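Local coordinates for hypothetical Membrane Spanning Protein (Bacillus cereus, PDB 2FB5), which probably catalyses the condensation of two ATP molecules into the second messenger cyclic di-AMP, and is needed for efficient spore formation, at residues I172-S175 with E176-A180; T63-I66 with Q67-S71. All blocks are in the same frame, centred on the assembly; numbering follows the deposited sequence.

Contact 1 of 2, residues I172-S175 with E176-A180; sequences IGLS and EKSDA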
ATOM      1  N   ILE A 172      10.410 -26.658   4.216  1.00 24.98           N
ATOM      2  CA  ILE A 172       9.554 -26.708   3.042  1.00 25.42           C
ATOM      3  C   ILE A 172       8.162 -27.134   3.475  1.00 24.81           C
ATOM      4  O   ILE A 172       7.173 -26.517   3.075  1.00 25.66           O
ATOM      5  CB  ILE A 172      10.121 -27.646   1.941  1.00 25.03           C
ATOM      6  CG1 ILE A 172      11.467 -27.103   1.445  1.00 25.37           C
ATOM      7  CG2 ILE A 172       9.149 -27.759   0.771  1.00 25.28           C
ATOM      8  CD1 ILE A 172      12.235 -28.076   0.550  1.00 26.24           C
ATOM      9  N   GLY A 173       8.102 -28.150   4.332  1.00 24.57           N
ATOM     10  CA  GLY A 173       6.833 -28.738   4.776  1.00 23.72           C
ATOM     11  C   GLY A 173       5.934 -27.747   5.491  1.00 23.37           C
ATOM     12  O   GLY A 173       4.735 -27.687   5.226  1.00 22.57           O
ATOM     13  N   LEU A 174       6.511 -26.950   6.397  1.00 22.56           N
ATOM     14  CA  LEU A 174       5.727 -25.936   7.090  1.00 21.92           C
ATOM     15  C   LEU A 174       5.306 -24.814   6.132  1.00 22.27           C
ATOM     16  O   LEU A 174       4.181 -24.291   6.220  1.00 22.04           O
ATOM     17  CB  LEU A 174       6.490 -25.350   8.304  1.00 21.40           C
ATOM     18  CG  LEU A 174       5.622 -24.381   9.119  1.00 20.99           C
ATOM     19  CD1 LEU A 174       4.367 -25.079   9.705  1.00 21.32           C
ATOM     20  CD2 LEU A 174       6.419 -23.635  10.213  1.00 21.29           C
ATOM     21  N   SER A 175       6.197 -24.459   5.209  1.00 22.47           N
ATOM     22  CA  SER A 175       5.916 -23.383   4.263  1.00 22.93           C
ATOM     23  C   SER A 175       4.785 -23.707   3.276  1.00 23.25           C
ATOM     24  O   SER A 175       4.220 -22.784   2.666  1.00 23.16           O
ATOM     25  CB  SER A 175       7.186 -22.975   3.507  1.00 23.12           C
ATOM     26  OG  SER A 175       7.482 -23.888   2.465  1.00 23.60           O
ATOM     27  N   GLU A 176       4.479 -25.000   3.123  1.00 23.47           N
ATOM     28  CA  GLU A 176       3.366 -25.484   2.270  1.00 24.56           C
ATOM     29  C   GLU A 176       2.003 -25.328   2.944  1.00 24.51           C
ATOM     30  O   GLU A 176       0.974 -25.296   2.275  1.00 25.03           O
ATOM     31  CB  GLU A 176       3.555 -26.972   1.895  1.00 23.96           C
ATOM     32  CG  GLU A 176       4.725 -27.284   0.943  1.00 25.43           C
ATOM     33  CD  GLU A 176       5.086 -28.792   0.846  1.00 26.72           C
ATOM     34  OE1 GLU A 176       4.562 -29.621   1.620  1.00 30.99           O
ATOM     35  OE2 GLU A 176       5.919 -29.151  -0.011  1.00 29.88           O
ATOM     36  N   LYS A 177       1.992 -25.259   4.270  1.00 24.19           N
ATOM     37  CA  LYS A 177       0.741 -25.264   5.029  1.00 24.37           C
ATOM     38  C   LYS A 177       0.418 -23.914   5.650  1.00 24.42           C
ATOM     39  O   LYS A 177      -0.628 -23.747   6.274  1.00 24.62           O
ATOM     40  CB  LYS A 177       0.822 -26.317   6.134  1.00 24.58           C
ATOM     41  CG  LYS A 177       1.070 -27.726   5.635  1.00 25.76           C
ATOM     42  CD  LYS A 177      -0.119 -28.223   4.829  1.00 27.88           C
ATOM     43  CE  LYS A 177       0.145 -29.621   4.302  1.00 31.01           C
ATOM     44  NZ  LYS A 177      -1.073 -30.189   3.652  1.00 31.79           N
ATOM     45  N   SER A 178       1.334 -22.964   5.486  1.00 24.38           N
ATOM     46  CA  SER A 178       1.211 -21.636   6.081  1.00 24.65           C
ATOM     47  C   SER A 178       2.028 -20.612   5.312  1.00 24.40           C
ATOM     48  O   SER A 178       2.819 -20.957   4.435  1.00 24.58           O
ATOM     49  CB  SER A 178       1.704 -21.674   7.526  1.00 24.69           C
ATOM     50  OG  SER A 178       3.114 -21.780   7.553  1.00 25.24           O
ATOM     51  N   ASP A 179       1.843 -19.344   5.655  1.00 24.51           N
ATOM     52  CA  ASP A 179       2.621 -18.272   5.062  1.00 24.69           C
ATOM     53  C   ASP A 179       3.887 -17.985   5.886  1.00 24.23           C
ATOM     54  O   ASP A 179       4.549 -16.970   5.687  1.00 23.80           O
ATOM     55  CB  ASP A 179       1.758 -17.002   4.904  1.00 24.97           C
ATOM     56  CG  ASP A 179       1.573 -16.247   6.213  1.00 26.92           C
ATOM     57  OD1 ASP A 179       1.465 -16.898   7.275  1.00 30.23           O
ATOM     58  OD2 ASP A 179       1.524 -14.994   6.186  1.00 29.36           O
ATOM     59  N   ALA A 180       4.237 -18.877   6.812  1.00 23.90           N
ATOM     60  CA  ALA A 180       5.483 -18.682   7.585  1.00 22.39           C
ATOM     61  C   ALA A 180       6.716 -18.676   6.680  1.00 22.21           C
ATOM     62  O   ALA A 180       6.736 -19.339   5.649  1.00 21.67           O
ATOM     63  CB  ALA A 180       5.632 -19.754   8.663  1.00 22.35           C
TER
HETATM   64  O   HOH W   1       3.561 -29.836   4.267  1.00 31.87           O
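The C-terminal end of helix 166-175, where it runs out into an ST turn ahead of strand 181-185 of the DisA-type nucleotide-binding domain, brings Leu-174 and Ser-178 together. Leu-174 O takes two donors from opposite faces of its carbonyl plane: Lys-177 N at 3.1 Å, well above the plane (61°), and the hydroxyl Ser-178 OG at 3.0 Å on the other face. In Ser-178, chi1 of 73° sets the hydroxyl between backbone N and carbonyl carbon. From there the same oxygen also accepts Ala-180 N at 3.2 Å, the bond that defines the ST turn, so one side chain ties the last helical turn to the residue just ahead of strand 181-185. Leu-174 CD2 also meets Ala-180 CB, at 4.3 Å, and both side chains rest on Val-97 of strand 94-98. The Glu-176 side chain, extended beyond CG, crosses that of Ile-172 at a slant, with Glu-176 OE2 3.6 Å from the methyl Ile-172 CG2. That carboxylate oxygen is also hydrogen-bonded to Thr-155 OG1. Glu-176 N makes two weak hydrogen bonds, to Ile-172 O and Gly-173 O. Ser-175 OG makes a firmer link, donating to Ile-172 O and accepting from Gly-198 N. A single water donates twice, to Gly-173 O at 2.6 Å and to Glu-176 OE1 at 2.8 Å.

Contact 2 of 2, residues T63-I66 with Q67-S71; sequences TYYI and QAYLS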
ATOM      1  N   THR A  63      19.153  -9.603   1.234  1.00 23.37           N
ATOM      2  CA  THR A  63      18.799  -8.538   2.171  1.00 23.91           C
ATOM      3  C   THR A  63      17.441  -7.928   1.810  1.00 23.82           C
ATOM      4  O   THR A  63      16.608  -7.677   2.693  1.00 23.47           O
ATOM      5  CB  THR A  63      19.892  -7.442   2.193  1.00 24.10           C
ATOM      6  OG1 THR A  63      21.162  -8.059   2.425  1.00 25.81           O
ATOM      7  CG2 THR A  63      19.646  -6.426   3.317  1.00 24.54           C
ATOM      8  N   TYR A  64      17.215  -7.701   0.514  1.00 23.39           N
ATOM      9  CA  TYR A  64      15.934  -7.173   0.058  1.00 23.64           C
ATOM     10  C   TYR A  64      14.775  -8.097   0.437  1.00 23.73           C
ATOM     11  O   TYR A  64      13.780  -7.648   1.011  1.00 23.31           O
ATOM     12  CB  TYR A  64      15.909  -6.904  -1.466  1.00 23.46           C
ATOM     13  CG  TYR A  64      14.495  -6.669  -1.953  1.00 24.21           C
ATOM     14  CD1 TYR A  64      13.822  -5.491  -1.642  1.00 23.34           C
ATOM     15  CD2 TYR A  64      13.815  -7.647  -2.672  1.00 24.18           C
ATOM     16  CE1 TYR A  64      12.517  -5.283  -2.054  1.00 23.99           C
ATOM     17  CE2 TYR A  64      12.503  -7.448  -3.087  1.00 25.00           C
ATOM     18  CZ  TYR A  64      11.870  -6.260  -2.770  1.00 23.91           C
ATOM     19  OH  TYR A  64      10.581  -6.056  -3.170  1.00 26.03           O
ATOM     20  N   TYR A  65      14.878  -9.378   0.096  1.00 24.19           N
ATOM     21  CA  TYR A  65      13.772 -10.288   0.393  1.00 24.40           C
ATOM     22  C   TYR A  65      13.513 -10.502   1.889  1.00 24.65           C
ATOM     23  O   TYR A  65      12.355 -10.577   2.302  1.00 25.47           O
ATOM     24  CB  TYR A  65      13.903 -11.609  -0.353  1.00 24.52           C
ATOM     25  CG  TYR A  65      13.626 -11.433  -1.831  1.00 25.05           C
ATOM     26  CD1 TYR A  65      12.334 -11.134  -2.284  1.00 24.08           C
ATOM     27  CD2 TYR A  65      14.651 -11.523  -2.770  1.00 23.15           C
ATOM     28  CE1 TYR A  65      12.070 -10.955  -3.628  1.00 24.74           C
ATOM     29  CE2 TYR A  65      14.391 -11.332  -4.141  1.00 25.20           C
ATOM     30  CZ  TYR A  65      13.100 -11.062  -4.554  1.00 25.28           C
ATOM     31  OH  TYR A  65      12.813 -10.885  -5.893  1.00 26.33           O
ATOM     32  N   ILE A  66      14.567 -10.585   2.693  1.00 24.82           N
ATOM     33  CA  ILE A  66      14.399 -10.734   4.145  1.00 25.29           C
ATOM     34  C   ILE A  66      13.612  -9.521   4.648  1.00 25.47           C
ATOM     35  O   ILE A  66      12.632  -9.671   5.372  1.00 25.46           O
ATOM     36  CB  ILE A  66      15.755 -10.929   4.891  1.00 25.74           C
ATOM     37  CG1 ILE A  66      16.378 -12.311   4.607  1.00 26.14           C
ATOM     38  CG2 ILE A  66      15.632 -10.675   6.418  1.00 25.38           C
ATOM     39  CD1 ILE A  66      15.434 -13.522   4.751  1.00 30.17           C
ATOM     40  N   GLN A  67      14.025  -8.328   4.216  1.00 25.76           N
ATOM     41  CA  GLN A  67      13.344  -7.078   4.569  1.00 25.72           C
ATOM     42  C   GLN A  67      11.883  -7.029   4.108  1.00 25.54           C
ATOM     43  O   GLN A  67      11.003  -6.695   4.896  1.00 25.97           O
ATOM     44  CB  GLN A  67      14.145  -5.872   4.047  1.00 25.88           C
ATOM     45  CG  GLN A  67      13.448  -4.487   4.149  1.00 27.04           C
ATOM     46  CD  GLN A  67      13.177  -4.015   5.570  1.00 27.60           C
ATOM     47  OE1 GLN A  67      13.795  -4.490   6.532  1.00 28.00           O
ATOM     48  NE2 GLN A  67      12.266  -3.041   5.704  1.00 26.04           N
ATOM     49  N   ALA A  68      11.631  -7.367   2.842  1.00 24.64           N
ATOM     50  CA  ALA A  68      10.298  -7.298   2.262  1.00 24.41           C
ATOM     51  C   ALA A  68       9.348  -8.337   2.866  1.00 23.92           C
ATOM     52  O   ALA A  68       8.179  -8.035   3.135  1.00 23.63           O
ATOM     53  CB  ALA A  68      10.363  -7.453   0.723  1.00 24.26           C
ATOM     54  N   TYR A  69       9.852  -9.550   3.080  1.00 23.53           N
ATOM     55  CA  TYR A  69       9.031 -10.642   3.624  1.00 23.55           C
ATOM     56  C   TYR A  69       8.845 -10.614   5.143  1.00 23.24           C
ATOM     57  O   TYR A  69       7.831 -11.095   5.650  1.00 22.58           O
ATOM     58  CB  TYR A  69       9.607 -11.998   3.233  1.00 24.68           C
ATOM     59  CG  TYR A  69       9.559 -12.318   1.756  1.00 25.37           C
ATOM     60  CD1 TYR A  69       8.540 -11.815   0.934  1.00 28.38           C
ATOM     61  CD2 TYR A  69      10.518 -13.146   1.183  1.00 24.79           C
ATOM     62  CE1 TYR A  69       8.501 -12.122  -0.434  1.00 27.89           C
ATOM     63  CE2 TYR A  69      10.491 -13.455  -0.167  1.00 25.49           C
ATOM     64  CZ  TYR A  69       9.482 -12.948  -0.972  1.00 27.60           C
ATOM     65  OH  TYR A  69       9.458 -13.267  -2.320  1.00 26.57           O
ATOM     66  N   LEU A  70       9.829 -10.073   5.865  1.00 22.45           N
ATOM     67  CA  LEU A  70       9.810 -10.133   7.327  1.00 23.19           C
ATOM     68  C   LEU A  70       9.500  -8.812   8.052  1.00 23.66           C
ATOM     69  O   LEU A  70       8.983  -8.842   9.165  1.00 23.44           O
ATOM     70  CB  LEU A  70      11.109 -10.748   7.891  1.00 22.55           C
ATOM     71  CG  LEU A  70      11.486 -12.182   7.495  1.00 22.10           C
ATOM     72  CD1 LEU A  70      12.662 -12.708   8.350  1.00 21.33           C
ATOM     73  CD2 LEU A  70      10.299 -13.158   7.581  1.00 20.55           C
ATOM     74  N   SER A  71       9.785  -7.666   7.437  1.00 23.92           N
ATOM     75  CA  SER A  71       9.633  -6.397   8.165  1.00 25.02           C
ATOM     76  C   SER A  71       8.224  -6.129   8.721  1.00 24.98           C
ATOM     77  O   SER A  71       8.116  -5.499   9.771  1.00 25.26           O
ATOM     78  CB  SER A  71      10.154  -5.184   7.382  1.00 24.68           C
ATOM     79  OG  SER A  71       9.305  -4.898   6.290  1.00 26.41           O
TER
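Tyr-65 and Tyr-69, one helical turn apart near the C-terminal end of helix 47-70, lie side by side and point the same way. Their ring planes are inclined by 30° and the centroids stand 5.4 Å apart, so the rings are slid past each other and overlap little. The touch is made by one flank of the first ring: Tyr-65 CD1 is 3.6 Å from Tyr-69 CZ, with the Tyr-69 hydroxyl just as near. Both side chains place CG anti to their own carbonyl carbon, which sends the two rings off the helix in the same direction.

Tyr-64 takes the other course. Its CG is anti to the backbone N (chi1 167°), and the ring swings along the helix until one face lies over the methyl of Ala-68. Ala-68 CB is 4.3 Å from the ring centroid, a CH-pi contact offset toward the hydroxyl end, where Tyr-64 CZ comes to 4.0 Å. The same ring offers Tyr-64 CD2 to a face of Tyr-65, 3.6 Å above its plane and over its centre. On the buried side Ile-66 and Leu-70 also run side by side, joined at Ile-66 CG2 and Leu-70 CD1, 4.1 Å apart.

Regular i to i+4 bonds hold this spacing, among them Tyr-69 N to Tyr-65 O at 2.8 Å. At the last turn Gln-67 O receives both the backbone N and the hydroxyl of Ser-71, from opposite faces of its carbonyl plane. Around the helix, Thr-63 and Gln-67 pack on Leu-14 of helix 4-35, where Gln-67 NE2 also bonds to Glu-7, while Ile-66 meets Phe-194 of strand 192-196 and Tyr-69 and Leu-70 rest on Leu-181 of strand 181-185.

In the fold
From the N terminus, helix 4-35 is followed by helix 47-70, whose final turns hold contact 2. The chain then passes through helix 77-90 into the seven-stranded mixed sheet, and contact 1 comes where helix 166-175 gives way to strand 181-185. With no residues between their segments, neither contact closes a loop; the two are in series, neither nesting nor crossing. The centres of contact 1 and contact 2 are about 17 Å apart, and the nearest atoms of contact 1 and contact 2 about 7 Å, without touching. They share neighbours: strand 181-185 meets side chains of both, and Arg-100 bonds to Tyr-69 O and to Asp-179 O, linking the end of helix 47-70 to the loop of contact 1.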